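Local coordinates for salmonella typhimurium DB7155 bacteriophage DET7 tailspike (Bacteriophage, PDB 2V5I), which probably recognises and cleaves the O-antigen chains of Salmonella lipopolysaccharide, serving as the trimeric receptor-binding tailspike of the phage, at residues A[213-218]-A[233-238]; A[269-274]-A[305-310]. All blocks are in the same frame, centred on the assembly; numbering follows the deposited sequence. Where two conformers were deposited one is given.

Overall arrangement
Both contacts sit on the right-handed parallel beta-helix of the tailspike and follow one another along the chain, neither nesting nor crossing. Interaction 1 closes first: 213-218, which runs into strand 216-218, is met by 233-238, the loop after strand 230-233, after 14 intervening residues. Interaction 2 then opens at 269-274, in the turn between strands 268-269 and 276-278, and is completed by 305-310, from the long loop between strands 290-291 and 323-330. The centres of interaction 1 and interaction 2 lie about 14 Å apart. The turns 233-238 and 269-274 touch directly, Asn236 OD1 with Asn274 ND2 and Asn235 O with Tyr273 N, linking the two contacts.

Interaction 1 (A[213-218]-A[233-238]); sequences LGNYVI and LRNNGG
Asn235 OD1 is gripped by two donors, the side-chain amide of Asn215 and a water. Asn215 ND2 gives the direct bond, 3.1 Å to Asn235 OD1, in the carbonyl plane of Asn235, on a lone pair, with an N-H...O angle of 153°. The two side chains cross at about a right angle and their amide planes are 54° apart, so the pair meets as donor against acceptor without stacking. Water 1 makes the second grip: it donates to Asn235 OD1 at 2.8 Å and accepts from Asn215 N at 2.9 Å, tying side chain to backbone. The other end of the Asn235 amide is also occupied, since ND2 bonds to Leu233 O at 3.0 Å and to Asn206 OD1; together these bonds fix which way round the amide lies. Further along, Leu213 lays a methyl group against two backbone carbonyl oxygens. With CG anti to the backbone N (chi1 177°), its CD1 rests 3.6 Å from Asn236 O and 3.8 Å from Gly237 O. Asn236 OD1 in turn accepts from Gly238 N, an Asx turn that shapes this bend. Asn215 packs on Phe204 of strand 202-205 and bonds to the backbone of Cys183 and Cys186, while strand 216-218 runs parallel between strands 187-196 and 244-246 of the beta-helix.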
loop_
_atom_site.group_PDB
_atom_site.type_symbol
_atom_site.label_atom_id
_atom_site.label_comp_id
_atom_site.label_asym_id
_atom_site.label_seq_id
_atom_site.Cartn_x
_atom_site.Cartn_y
_atom_site.Cartn_z
ATOM N N LEU A 213 1.092 21.984 -17.292
ATOM C CA LEU A 213 0.091 20.931 -17.314
ATOM C C LEU A 213 0.704 19.725 -18.030
ATOM O O LEU A 213 1.409 19.888 -19.015
ATOM C CB LEU A 213 -1.133 21.353 -18.137
ATOM C CG LEU A 213 -2.283 20.355 -18.357
ATOM C CD1 LEU A 213 -2.890 19.914 -17.065
ATOM C CD2 LEU A 213 -3.339 20.988 -19.273
ATOM N N GLY A 214 0.513 18.543 -17.436
ATOM C CA GLY A 214 0.897 17.312 -18.083
ATOM C C GLY A 214 2.396 16.989 -17.962
ATOM O O GLY A 214 2.897 16.086 -18.658
ATOM N N ASN A 215 3.094 17.701 -17.078
ATOM C CA ASN A 215 4.543 17.502 -16.948
ATOM C C ASN A 215 4.828 16.519 -15.812
ATOM O O ASN A 215 4.318 16.700 -14.686
ATOM C CB ASN A 215 5.232 18.856 -16.601
ATOM C CG ASN A 215 5.136 19.877 -17.744
ATOM O OD1 ASN A 215 5.166 19.503 -18.918
ATOM N ND2 ASN A 215 5.008 21.150 -17.405
ATOM N N TYR A 216 5.625 15.490 -16.136
ATOM C CA TYR A 216 5.892 14.414 -15.195
ATOM C C TYR A 216 7.324 13.980 -15.159
ATOM O O TYR A 216 8.048 14.096 -16.162
ATOM C CB TYR A 216 5.173 13.122 -15.621
ATOM C CG TYR A 216 3.686 13.056 -15.542
ATOM C CD1 TYR A 216 2.925 13.519 -16.590
ATOM C CD2 TYR A 216 3.077 12.549 -14.428
ATOM C CE1 TYR A 216 1.488 13.434 -16.547
ATOM C CE2 TYR A 216 1.634 12.476 -14.358
ATOM C CZ TYR A 216 0.900 12.930 -15.442
ATOM O OH TYR A 216 -0.502 12.825 -15.370
ATOM N N VAL A 217 7.681 13.350 -14.020
ATOM C CA VAL A 217 8.874 12.518 -13.851
ATOM C C VAL A 217 8.323 11.145 -13.474
ATOM O O VAL A 217 7.507 11.026 -12.556
ATOM C CB VAL A 217 9.880 13.055 -12.794
ATOM C CG1 VAL A 217 11.114 12.213 -12.835
ATOM C CG2 VAL A 217 10.185 14.564 -13.086
ATOM N N ILE A 218 8.622 10.148 -14.331
ATOM C CA ILE A 218 8.095 8.781 -14.191
ATOM C C ILE A 218 9.274 7.785 -14.121
ATOM O O ILE A 218 10.066 7.708 -15.059
ATOM C CB ILE A 218 7.084 8.399 -15.230
ATOM C CG1 ILE A 218 5.955 9.435 -15.276
ATOM C CG2 ILE A 218 6.453 7.050 -14.882
ATOM C CD1 ILE A 218 5.014 9.203 -16.505
ATOM N N LEU A 233 7.282 24.633 -10.621
ATOM C CA LEU A 233 6.942 26.060 -10.425
ATOM C C LEU A 233 5.748 26.404 -11.319
ATOM O O LEU A 233 5.799 26.229 -12.522
ATOM C CB LEU A 233 8.117 27.009 -10.764
ATOM C CG LEU A 233 9.373 26.888 -9.935
ATOM C CD1 LEU A 233 10.290 25.829 -10.465
ATOM C CD2 LEU A 233 10.093 28.223 -9.943
ATOM N N ARG A 234 4.649 26.841 -10.702
ATOM C CA ARG A 234 3.426 27.252 -11.402
ATOM C C ARG A 234 2.890 26.182 -12.388
ATOM O O ARG A 234 2.588 26.468 -13.521
ATOM C CB ARG A 234 3.662 28.585 -12.083
ATOM C CG ARG A 234 2.384 29.334 -12.486
ATOM C CD ARG A 234 2.641 30.803 -12.771
ATOM N NE ARG A 234 1.516 31.482 -13.443
ATOM C CZ ARG A 234 1.255 31.420 -14.740
ATOM N NH1 ARG A 234 1.986 30.688 -15.572
ATOM N NH2 ARG A 234 0.198 32.094 -15.248
ATOM N N ASN A 235 2.813 24.944 -11.886
ATOM C CA ASN A 235 2.123 23.834 -12.547
ATOM C C ASN A 235 0.781 23.594 -11.849
ATOM O O ASN A 235 0.694 23.649 -10.631
ATOM C CB ASN A 235 2.999 22.585 -12.532
ATOM C CG ASN A 235 4.004 22.585 -13.654
ATOM O OD1 ASN A 235 4.004 21.681 -14.529
ATOM N ND2 ASN A 235 4.857 23.586 -13.706
ATOM N N ASN A 236 -0.248 23.328 -12.666
ATOM C CA ASN A 236 -1.619 22.964 -12.221
ATOM C C ASN A 236 -2.079 21.776 -13.034
ATOM O O ASN A 236 -2.322 21.952 -14.214
ATOM C CB ASN A 236 -2.540 24.166 -12.321
ATOM C CG ASN A 236 -3.929 23.879 -11.788
ATOM O OD1 ASN A 236 -4.223 22.752 -11.375
ATOM N ND2 ASN A 236 -4.752 24.937 -11.672
ATOM N N GLY A 237 -2.210 20.615 -12.396
ATOM C CA GLY A 237 -2.602 19.382 -13.110
ATOM C C GLY A 237 -4.109 19.384 -13.375
ATOM O O GLY A 237 -4.612 18.441 -14.073
ATOM N N GLY A 238 -4.814 20.426 -12.917
ATOM C CA GLY A 238 -6.260 20.516 -13.147
ATOM C C GLY A 238 -7.054 19.453 -12.401
ATOM O O GLY A 238 -6.533 18.683 -11.578
HETATM O O HOH W 1 2.375 19.355 -14.753
#

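Interaction 2 (A[269-274]-A[305-310]); sequences TARNYN and PGDLPV
One carboxylate, that of Asp307, reaches out of an irregular loop and takes a hydroxyl on each of its oxygens. Tyr273 OH donates to Asp307 OD1 at 2.6 Å, meeting it on the syn side and 21° out of the carboxylate plane. Thr269 OG1 donates to Asp307 OD2 at 2.7 Å, on the anti lone pair. Asp307 OD1 has a second donor in its own loop, Leu308 N, so the carboxylate is pinned from three directions and its rotation is set. The Tyr273 ring presents its edge to the acid, the ring and carboxylate planes being 44° apart.

Thr269 OG1 is itself busy. A first torsion of -169° swings OG1 away from the backbone N of Thr269, to where it accepts from Arg271 N, which makes an ST turn, and from Arg271 NH1 at 3.1 Å, nearly in the guanidinium plane. Arg271 makes no salt bridge with Asp307: NH1 stays 4.3 Å from Asp307 OD2, and it is the aliphatic CD that comes close, at 3.4 Å from the same oxygen. The charge of Arg271 is matched instead by Asp295, through NE. Water 2 bridges Arg271 NH1 and Pro305 O, extending the polar network to the first residue of 305-310. Leu308 CD1 lies 3.7 Å from Tyr273 OH, an apolar neighbour beside the bond.

The long loop between strands 290-291 and 323-330 is thus fastened by side chains to a neighbouring coil turn of the right-handed parallel beta-helix, the fold of the P22 tailspike family.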
loop_
_atom_site.group_PDB
_atom_site.type_symbol
_atom_site.label_atom_id
_atom_site.label_comp_id
_atom_site.label_asym_id
_atom_site.label_seq_id
_atom_site.Cartn_x
_atom_site.Cartn_y
_atom_site.Cartn_z
ATOM N N THR A 269 3.510 34.250 -8.717
ATOM C CA THR A 269 3.456 33.009 -7.972
ATOM C C THR A 269 4.266 31.898 -8.641
ATOM O O THR A 269 4.306 31.798 -9.855
ATOM C CB THR A 269 1.982 32.527 -7.822
ATOM O OG1 THR A 269 1.928 31.460 -6.876
ATOM C CG2 THR A 269 1.358 32.038 -9.120
ATOM N N ALA A 270 4.859 31.040 -7.796
ATOM C CA ALA A 270 5.577 29.826 -8.214
ATOM C C ALA A 270 4.880 28.562 -7.685
ATOM O O ALA A 270 5.398 27.448 -7.815
ATOM C CB ALA A 270 6.995 29.854 -7.690
ATOM N N ARG A 271 3.659 28.732 -7.159
ATOM C CA ARG A 271 2.931 27.708 -6.486
ATOM C C ARG A 271 2.365 26.650 -7.477
ATOM O O ARG A 271 2.377 26.864 -8.679
ATOM C CB ARG A 271 1.820 28.270 -5.609
ATOM C CG ARG A 271 2.320 29.215 -4.496
ATOM C CD ARG A 271 1.142 29.850 -3.835
ATOM N NE ARG A 271 1.495 30.690 -2.702
ATOM C CZ ARG A 271 1.931 31.943 -2.802
ATOM N NH1 ARG A 271 2.043 32.538 -3.996
ATOM N NH2 ARG A 271 2.232 32.628 -1.685
ATOM N N ASN A 272 1.824 25.549 -6.923
ATOM C CA ASN A 272 1.411 24.418 -7.748
ATOM C C ASN A 272 0.111 23.849 -7.161
ATOM O O ASN A 272 -0.081 23.852 -5.950
ATOM C CB ASN A 272 2.466 23.335 -7.733
ATOM C CG ASN A 272 3.788 23.852 -8.206
ATOM O OD1 ASN A 272 4.050 23.874 -9.395
ATOM N ND2 ASN A 272 4.602 24.333 -7.257
ATOM N N TYR A 273 -0.676 23.218 -8.031
ATOM C CA TYR A 273 -1.967 22.654 -7.643
ATOM C C TYR A 273 -2.190 21.318 -8.388
ATOM O O TYR A 273 -1.754 21.202 -9.515
ATOM C CB TYR A 273 -3.081 23.590 -8.066
ATOM C CG TYR A 273 -3.170 24.912 -7.297
ATOM C CD1 TYR A 273 -2.413 25.988 -7.688
ATOM C CD2 TYR A 273 -4.021 25.027 -6.234
ATOM C CE1 TYR A 273 -2.492 27.230 -6.972
ATOM C CE2 TYR A 273 -4.108 26.202 -5.519
ATOM C CZ TYR A 273 -3.355 27.306 -5.936
ATOM O OH TYR A 273 -3.447 28.462 -5.201
ATOM N N ASN A 274 -2.857 20.368 -7.719
ATOM C CA ASN A 274 -3.428 19.207 -8.426
ATOM C C ASN A 274 -2.367 18.380 -9.118
ATOM O O ASN A 274 -2.581 17.900 -10.249
ATOM C CB ASN A 274 -4.451 19.704 -9.462
ATOM C CG ASN A 274 -5.684 20.347 -8.841
ATOM O OD1 ASN A 274 -6.369 19.768 -7.957
ATOM N ND2 ASN A 274 -6.038 21.549 -9.369
ATOM N N PRO A 305 0.655 37.609 -5.383
ATOM C CA PRO A 305 0.548 38.102 -6.759
ATOM C C PRO A 305 0.461 36.932 -7.749
ATOM O O PRO A 305 1.307 36.058 -7.715
ATOM C CB PRO A 305 1.826 38.906 -6.982
ATOM C CG PRO A 305 2.475 39.054 -5.652
ATOM C CD PRO A 305 1.836 38.102 -4.651
ATOM N N GLY A 306 -0.557 36.969 -8.607
ATOM C CA GLY A 306 -0.761 35.953 -9.654
ATOM C C GLY A 306 -1.495 34.690 -9.165
ATOM O O GLY A 306 -1.674 33.708 -9.932
ATOM N N ASP A 307 -1.920 34.675 -7.913
ATOM C CA ASP A 307 -2.522 33.470 -7.313
ATOM C C ASP A 307 -3.812 33.835 -6.558
ATOM O O ASP A 307 -4.305 34.988 -6.636
ATOM C CB ASP A 307 -1.505 32.758 -6.424
ATOM C CG ASP A 307 -1.623 31.214 -6.485
ATOM O OD1 ASP A 307 -2.750 30.734 -6.299
ATOM O OD2 ASP A 307 -0.600 30.493 -6.637
ATOM N N LEU A 308 -4.377 32.886 -5.832
ATOM C CA LEU A 308 -5.606 33.168 -5.058
ATOM C C LEU A 308 -5.295 34.136 -3.917
ATOM O O LEU A 308 -4.298 33.965 -3.195
ATOM C CB LEU A 308 -6.211 31.889 -4.506
ATOM C CG LEU A 308 -6.522 30.823 -5.560
ATOM C CD1 LEU A 308 -6.941 29.499 -4.942
ATOM C CD2 LEU A 308 -7.567 31.270 -6.520
ATOM N N PRO A 309 -6.192 35.114 -3.695
ATOM C CA PRO A 309 -5.936 36.101 -2.653
ATOM C C PRO A 309 -6.031 35.570 -1.214
ATOM O O PRO A 309 -6.742 34.609 -0.919
ATOM C CB PRO A 309 -6.992 37.196 -2.966
ATOM C CG PRO A 309 -8.106 36.461 -3.504
ATOM C CD PRO A 309 -7.471 35.386 -4.386
ATOM N N VAL A 310 -5.347 36.247 -0.290
ATOM C CA VAL A 310 -5.390 35.889 1.143
ATOM C C VAL A 310 -6.804 36.104 1.725
ATOM O O VAL A 310 -7.209 35.381 2.621
ATOM C CB VAL A 310 -4.306 36.577 2.015
ATOM C CG1 VAL A 310 -2.930 36.016 1.681
ATOM C CG2 VAL A 310 -4.340 38.090 1.883
HETATM O O HOH W 2 2.474 34.995 -5.400
#